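Local coordinates for Ice-binding protein (Flavobacteriaceae bacterium, PDB 5UYT), which probably binds to ice crystals and so acts as an antifreeze protein, through two ice-binding beta-solenoid domains in tandem, at residues A[280-285]-A[382-387]; A[338-343]-A[363-368]. All coordinates share one frame; numbering follows the deposited sequence.

Contact 1. Residues A[280-285]-A[382-387]; sequences NNAYTY and SVIGNN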
loop_
_atom_site.group_PDB
_atom_site.type_symbol
_atom_site.label_atom_id
_atom_site.label_comp_id
_atom_site.label_asym_id
_atom_site.label_seq_id
_atom_site.Cartn_x
_atom_site.Cartn_y
_atom_site.Cartn_z
ATOM N N ASN A 280 -14.086 -20.955 -11.673
ATOM C CA ASN A 280 -12.814 -21.518 -12.108
ATOM C C ASN A 280 -12.101 -20.610 -13.100
ATOM O O ASN A 280 -10.872 -20.452 -13.028
ATOM C CB ASN A 280 -12.995 -22.905 -12.758
ATOM C CG ASN A 280 -13.422 -23.951 -11.758
ATOM O OD1 ASN A 280 -13.436 -23.697 -10.553
ATOM N ND2 ASN A 280 -13.808 -25.118 -12.247
ATOM N N ASN A 281 -12.858 -20.020 -14.025
ATOM C CA ASN A 281 -12.235 -19.125 -15.016
ATOM C C ASN A 281 -11.587 -17.910 -14.326
ATOM O O ASN A 281 -10.446 -17.539 -14.662
ATOM C CB ASN A 281 -13.220 -18.637 -16.069
ATOM C CG ASN A 281 -13.747 -19.746 -16.978
ATOM O OD1 ASN A 281 -13.080 -20.746 -17.240
ATOM N ND2 ASN A 281 -14.964 -19.538 -17.492
ATOM N N ALA A 282 -12.300 -17.316 -13.368
ATOM C CA ALA A 282 -11.795 -16.154 -12.635
ATOM C C ALA A 282 -10.542 -16.521 -11.813
ATOM O O ALA A 282 -9.565 -15.754 -11.780
ATOM C CB ALA A 282 -12.881 -15.563 -11.735
ATOM N N TYR A 283 -10.573 -17.672 -11.141
ATOM C CA TYR A 283 -9.417 -18.079 -10.344
ATOM C C TYR A 283 -8.164 -18.223 -11.226
ATOM O O TYR A 283 -7.098 -17.686 -10.907
ATOM C CB TYR A 283 -9.700 -19.380 -9.570
ATOM C CG TYR A 283 -8.564 -19.795 -8.660
ATOM C CD1 TYR A 283 -8.510 -19.352 -7.326
ATOM C CD2 TYR A 283 -7.571 -20.630 -9.118
ATOM C CE1 TYR A 283 -7.456 -19.738 -6.490
ATOM C CE2 TYR A 283 -6.506 -21.020 -8.309
ATOM C CZ TYR A 283 -6.456 -20.572 -7.000
ATOM O OH TYR A 283 -5.398 -21.004 -6.230
ATOM N N THR A 284 -8.297 -18.955 -12.332
ATOM C CA THR A 284 -7.202 -19.124 -13.281
ATOM C C THR A 284 -6.690 -17.782 -13.818
ATOM O O THR A 284 -5.489 -17.593 -13.943
ATOM C CB THR A 284 -7.631 -20.005 -14.461
ATOM O OG1 THR A 284 -8.114 -21.238 -13.919
ATOM C CG2 THR A 284 -6.475 -20.263 -15.433
ATOM N N TYR A 285 -7.604 -16.868 -14.125
ATOM C CA TYR A 285 -7.201 -15.536 -14.591
ATOM C C TYR A 285 -6.355 -14.820 -13.528
ATOM O O TYR A 285 -5.292 -14.260 -13.856
ATOM C CB TYR A 285 -8.422 -14.679 -14.979
ATOM C CG TYR A 285 -8.039 -13.243 -15.317
ATOM C CD1 TYR A 285 -7.622 -12.898 -16.602
ATOM C CD2 TYR A 285 -8.074 -12.243 -14.350
ATOM C CE1 TYR A 285 -7.262 -11.588 -16.921
ATOM C CE2 TYR A 285 -7.699 -10.930 -14.655
ATOM C CZ TYR A 285 -7.323 -10.603 -15.942
ATOM O OH TYR A 285 -6.952 -9.292 -16.261
ATOM N N SER A 382 -13.599 -9.489 -3.418
ATOM C CA SER A 382 -14.057 -10.827 -3.804
ATOM C C SER A 382 -12.933 -11.835 -3.528
ATOM O O SER A 382 -11.852 -11.743 -4.122
ATOM C CB SER A 382 -14.412 -10.829 -5.297
ATOM O OG SER A 382 -15.545 -10.022 -5.521
ATOM N N VAL A 383 -13.196 -12.776 -2.618
ATOM C CA VAL A 383 -12.192 -13.764 -2.241
ATOM C C VAL A 383 -12.529 -15.005 -3.042
ATOM O O VAL A 383 -13.673 -15.485 -3.036
ATOM C CB VAL A 383 -12.274 -14.172 -0.752
ATOM C CG1 VAL A 383 -11.186 -15.217 -0.457
ATOM C CG2 VAL A 383 -12.136 -12.978 0.148
ATOM N N ILE A 384 -11.526 -15.520 -3.745
ATOM C CA ILE A 384 -11.699 -16.780 -4.448
ATOM C C ILE A 384 -10.659 -17.738 -3.948
ATOM O O ILE A 384 -9.479 -17.636 -4.314
ATOM C CB ILE A 384 -11.534 -16.630 -5.948
ATOM C CG1 ILE A 384 -12.423 -15.500 -6.470
ATOM C CG2 ILE A 384 -11.862 -17.970 -6.621
ATOM C CD1 ILE A 384 -12.446 -15.424 -7.977
ATOM N N GLY A 385 -11.121 -18.654 -3.106
ATOM C CA GLY A 385 -10.292 -19.675 -2.509
ATOM C C GLY A 385 -10.270 -20.889 -3.416
ATOM O O GLY A 385 -11.071 -21.009 -4.361
ATOM N N ASN A 386 -9.332 -21.787 -3.121
ATOM C CA ASN A 386 -9.074 -22.950 -3.961
ATOM C C ASN A 386 -8.657 -24.112 -3.081
ATOM O O ASN A 386 -7.670 -23.994 -2.333
ATOM C CB ASN A 386 -7.937 -22.644 -4.942
ATOM C CG ASN A 386 -7.632 -23.801 -5.884
ATOM O OD1 ASN A 386 -6.472 -24.233 -5.990
ATOM N ND2 ASN A 386 -8.641 -24.274 -6.608
ATOM N N ASN A 387 -9.382 -25.218 -3.181
ATOM C CA ASN A 387 -9.099 -26.435 -2.437
ATOM C C ASN A 387 -8.839 -26.206 -0.952
ATOM O O ASN A 387 -7.721 -26.373 -0.468
ATOM C CB ASN A 387 -7.947 -27.194 -3.108
ATOM C CG ASN A 387 -8.296 -27.607 -4.516
ATOM O OD1 ASN A 387 -9.465 -27.858 -4.820
ATOM N ND2 ASN A 387 -7.307 -27.647 -5.390
#

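Contact 2. Residues A[338-343]-A[363-368]; sequences IKINGA and VFWKVD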
loop_
_atom_site.group_PDB
_atom_site.type_symbol
_atom_site.label_atom_id
_atom_site.label_comp_id
_atom_site.label_asym_id
_atom_site.label_seq_id
_atom_site.Cartn_x
_atom_site.Cartn_y
_atom_site.Cartn_z
ATOM N N ILE A 338 -4.710 -9.452 -4.769
ATOM C CA ILE A 338 -3.816 -9.995 -3.708
ATOM C C ILE A 338 -3.788 -11.511 -3.874
ATOM O O ILE A 338 -4.794 -12.182 -3.637
ATOM C CB ILE A 338 -4.314 -9.577 -2.297
ATOM C CG1 ILE A 338 -4.251 -8.031 -2.223
ATOM C CG2 ILE A 338 -3.404 -10.176 -1.201
ATOM C CD1 ILE A 338 -4.911 -7.421 -1.007
ATOM N N LYS A 339 -2.672 -12.037 -4.370
ATOM C CA LYS A 339 -2.528 -13.475 -4.600
ATOM C C LYS A 339 -1.867 -14.053 -3.345
ATOM O O LYS A 339 -0.809 -13.566 -2.914
ATOM C CB LYS A 339 -1.596 -13.740 -5.805
ATOM C CG LYS A 339 -2.062 -13.143 -7.123
ATOM C CD LYS A 339 -1.251 -13.698 -8.302
ATOM C CE LYS A 339 0.138 -13.095 -8.301
ATOM N NZ LYS A 339 0.922 -13.631 -9.452
ATOM N N ILE A 340 -2.444 -15.115 -2.791
ATOM C CA ILE A 340 -1.893 -15.730 -1.560
ATOM C C ILE A 340 -1.585 -17.195 -1.875
ATOM O O ILE A 340 -2.493 -17.938 -2.302
ATOM C CB ILE A 340 -2.913 -15.589 -0.378
ATOM C CG1 ILE A 340 -3.095 -14.114 0.002
ATOM C CG2 ILE A 340 -2.462 -16.445 0.813
ATOM C CD1 ILE A 340 -4.211 -13.881 1.043
ATOM N N ASN A 341 -0.315 -17.603 -1.723
ATOM C CA ASN A 341 0.084 -18.974 -2.002
ATOM C C ASN A 341 0.051 -19.779 -0.692
ATOM O O ASN A 341 1.105 -20.116 -0.093
ATOM C CB ASN A 341 1.460 -18.980 -2.693
ATOM C CG ASN A 341 1.907 -20.367 -3.100
ATOM O OD1 ASN A 341 1.092 -21.289 -3.206
ATOM N ND2 ASN A 341 3.210 -20.525 -3.341
ATOM N N GLY A 342 -1.171 -20.069 -0.258
ATOM C CA GLY A 342 -1.425 -20.845 0.957
ATOM C C GLY A 342 -2.759 -20.400 1.543
ATOM O O GLY A 342 -3.502 -19.665 0.898
ATOM N N ALA A 343 -3.046 -20.812 2.778
ATOM C CA ALA A 343 -4.302 -20.468 3.446
ATOM C C ALA A 343 -4.302 -19.017 3.935
ATOM O O ALA A 343 -3.228 -18.424 4.164
ATOM C CB ALA A 343 -4.537 -21.391 4.635
ATOM N N VAL A 363 -11.530 -5.021 -5.700
ATOM C CA VAL A 363 -10.560 -5.717 -4.846
ATOM C C VAL A 363 -10.770 -7.227 -4.946
ATOM O O VAL A 363 -11.922 -7.722 -4.769
ATOM C CB VAL A 363 -10.769 -5.280 -3.388
ATOM C CG1 VAL A 363 -9.811 -6.034 -2.482
ATOM C CG2 VAL A 363 -10.567 -3.758 -3.285
ATOM N N PHE A 364 -9.689 -7.946 -5.293
ATOM C CA PHE A 364 -9.761 -9.397 -5.478
ATOM C C PHE A 364 -8.677 -10.110 -4.706
ATOM O O PHE A 364 -7.518 -9.666 -4.692
ATOM C CB PHE A 364 -9.605 -9.746 -6.960
ATOM C CG PHE A 364 -10.629 -9.067 -7.814
ATOM C CD1 PHE A 364 -11.885 -9.652 -7.999
ATOM C CD2 PHE A 364 -10.385 -7.783 -8.320
ATOM C CE1 PHE A 364 -12.872 -8.997 -8.739
ATOM C CE2 PHE A 364 -11.376 -7.125 -9.068
ATOM C CZ PHE A 364 -12.608 -7.723 -9.254
ATOM N N TRP A 365 -9.043 -11.239 -4.109
ATOM C CA TRP A 365 -8.089 -12.016 -3.333
ATOM C C TRP A 365 -8.100 -13.412 -3.934
ATOM O O TRP A 365 -9.163 -14.060 -3.983
ATOM C CB TRP A 365 -8.567 -12.142 -1.883
ATOM C CG TRP A 365 -8.792 -10.828 -1.160
ATOM C CD1 TRP A 365 -9.870 -9.982 -1.296
ATOM C CD2 TRP A 365 -7.942 -10.250 -0.174
ATOM N NE1 TRP A 365 -9.719 -8.901 -0.452
ATOM C CE2 TRP A 365 -8.543 -9.043 0.245
ATOM C CE3 TRP A 365 -6.698 -10.622 0.378
ATOM C CZ2 TRP A 365 -7.955 -8.203 1.205
ATOM C CZ3 TRP A 365 -6.121 -9.795 1.354
ATOM C CH2 TRP A 365 -6.765 -8.603 1.771
ATOM N N LYS A 366 -6.939 -13.878 -4.399
ATOM C CA LYS A 366 -6.825 -15.232 -4.927
ATOM C C LYS A 366 -6.143 -16.066 -3.850
ATOM O O LYS A 366 -4.951 -15.834 -3.599
ATOM C CB LYS A 366 -5.956 -15.174 -6.189
ATOM C CG LYS A 366 -5.860 -16.468 -7.025
ATOM C CD LYS A 366 -4.855 -17.482 -6.477
ATOM C CE LYS A 366 -3.446 -16.934 -6.246
ATOM N NZ LYS A 366 -2.604 -17.928 -5.507
ATOM N N VAL A 367 -6.856 -17.007 -3.217
ATOM C CA VAL A 367 -6.269 -17.740 -2.083
ATOM C C VAL A 367 -6.116 -19.236 -2.422
ATOM O O VAL A 367 -7.095 -19.961 -2.630
ATOM C CB VAL A 367 -7.145 -17.577 -0.804
ATOM C CG1 VAL A 367 -6.471 -18.323 0.352
ATOM C CG2 VAL A 367 -7.344 -16.074 -0.503
ATOM N N ASP A 368 -4.871 -19.691 -2.522
ATOM C CA ASP A 368 -4.632 -21.086 -2.862
ATOM C C ASP A 368 -4.579 -21.909 -1.576
ATOM O O ASP A 368 -3.513 -22.361 -1.134
ATOM C CB ASP A 368 -3.342 -21.259 -3.676
ATOM C CG ASP A 368 -3.147 -22.673 -4.155
ATOM O OD1 ASP A 368 -4.130 -23.441 -4.240
ATOM O OD2 ASP A 368 -1.986 -23.044 -4.478
#

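Contact 1. Residues A[280-285]-A[382-387]
Tyr-283 reaches from helix 270-288 to strand 382-385 and the turn after it, where Ile-384 and Asn-386 receive it one after the other. With CG anti to the backbone N (chi1 -176°), its ring is carried off the helix so that the CD1 and CE1 side runs along the end of strand 382-385. Tyr-283 CD1 lies 3.7 Å from Ile-384 CG2, the two side chains sliding past each other in opposite directions. The carbonyl O of Ile-384 comes up to the ring edge in its plane, 3.6 Å from Tyr-283 CD1. Farther out, Asn-386 crosses the tyrosine at about a right angle. Asn-386 CB sits close against the phenol end, 3.3 Å from Tyr-283 CZ, and the amide group lies over one ring face toward the rim, the two planes 33° apart. The axes of the short segments 280-285 and 382-385 cross at about a right angle (-92°), 9.2 Å apart at their closest. This is the arrangement of the ice-binding protein fold, in which one long helix packs alongside a right-handed beta-solenoid; here the strand belongs to the solenoid wall that the helix covers. Ile-384 divides its two branches between neighbouring helix residues: CG2 takes the tyrosine, while the extended CG1 arm sets CD1 3.8 Å from Ala-282 CB. Leu-279 and Leu-286 of the same helix also touch this isoleucine, placing it in the apolar seam between helix and wall. On the flank of Tyr-283, Lys-366 and Asp-368 come from the adjacent coil.

Contact 2. Residues A[338-343]-A[363-368]
Ile-338 lies alongside the indole of Trp-365, the two side chains pointing the same way from paired strands. Ile-338 CD1 stands over one face of the Trp-365 six-membered ring, 3.6 Å from its centroid, a CH-pi contact 17° off the normal. Ile-338 CG2 rests 3.7 Å from Trp-365 CE3. Ile-340 CD1 meets the same ring at its edge, near the plane, and lies 4.1 Å from Val-367 CG2. With an alanine in place of Trp-365, Ile-338 CD1 would probably lose the ring face, a gap would open beside it, and Lys-380 O would be left without the indole N-H. The strands run nearly parallel: backbone hydrogen bonds go from Ile-338 N and Ile-340 N to Phe-364 O and Lys-366 O, and back from Lys-366 N and Asp-368 N to Ile-338 O and Ile-340 O. Such in-register pairing of successive coils is the hallmark of the parallel beta-solenoid, with these four apolar side chains facing its interior. On the other face of the pair, Lys-366 folds back over the neighbouring strand: bends at chi2 (-81°) and chi3 (-53°) lay CE 3.7 Å from Lys-339 CB and bring NZ to Ile-340 O at 3.2 Å. The oxygen thus has two donors: Asp-368 N, nearly in line with the C=O, and the ammonium, well above the carbonyl plane. Lys-339 leads away, its NZ hydrogen-bonded to Leu-289 O and Thr-291 OG1. At the outer edge Asn-341 and Asp-368 lie side by side with end groups in nearly parallel planes, the asparagine's ND2 being bonded to Asn-315 OD1.

Helix 270-288 comes first along the chain and supplies the opening half of contact 1. Strand 336-340 follows, and contact 2 closes a short loop when strand 363-367 returns beside it one coil later. Strand 382-385 then pairs with 363-367 and meets the helix, closing the larger loop of contact 1, within which contact 2 is nested; the two do not cross. Their centres are about 9 Å apart. Probable backbone hydrogen bonds from Ser-382 to Val-363 and from Ile-384 to Trp-365 make three successive strands of one solenoid wall continuous. Contact 2 thus joins coil to coil, whereas contact 1 joins that wall to the helix lying along it.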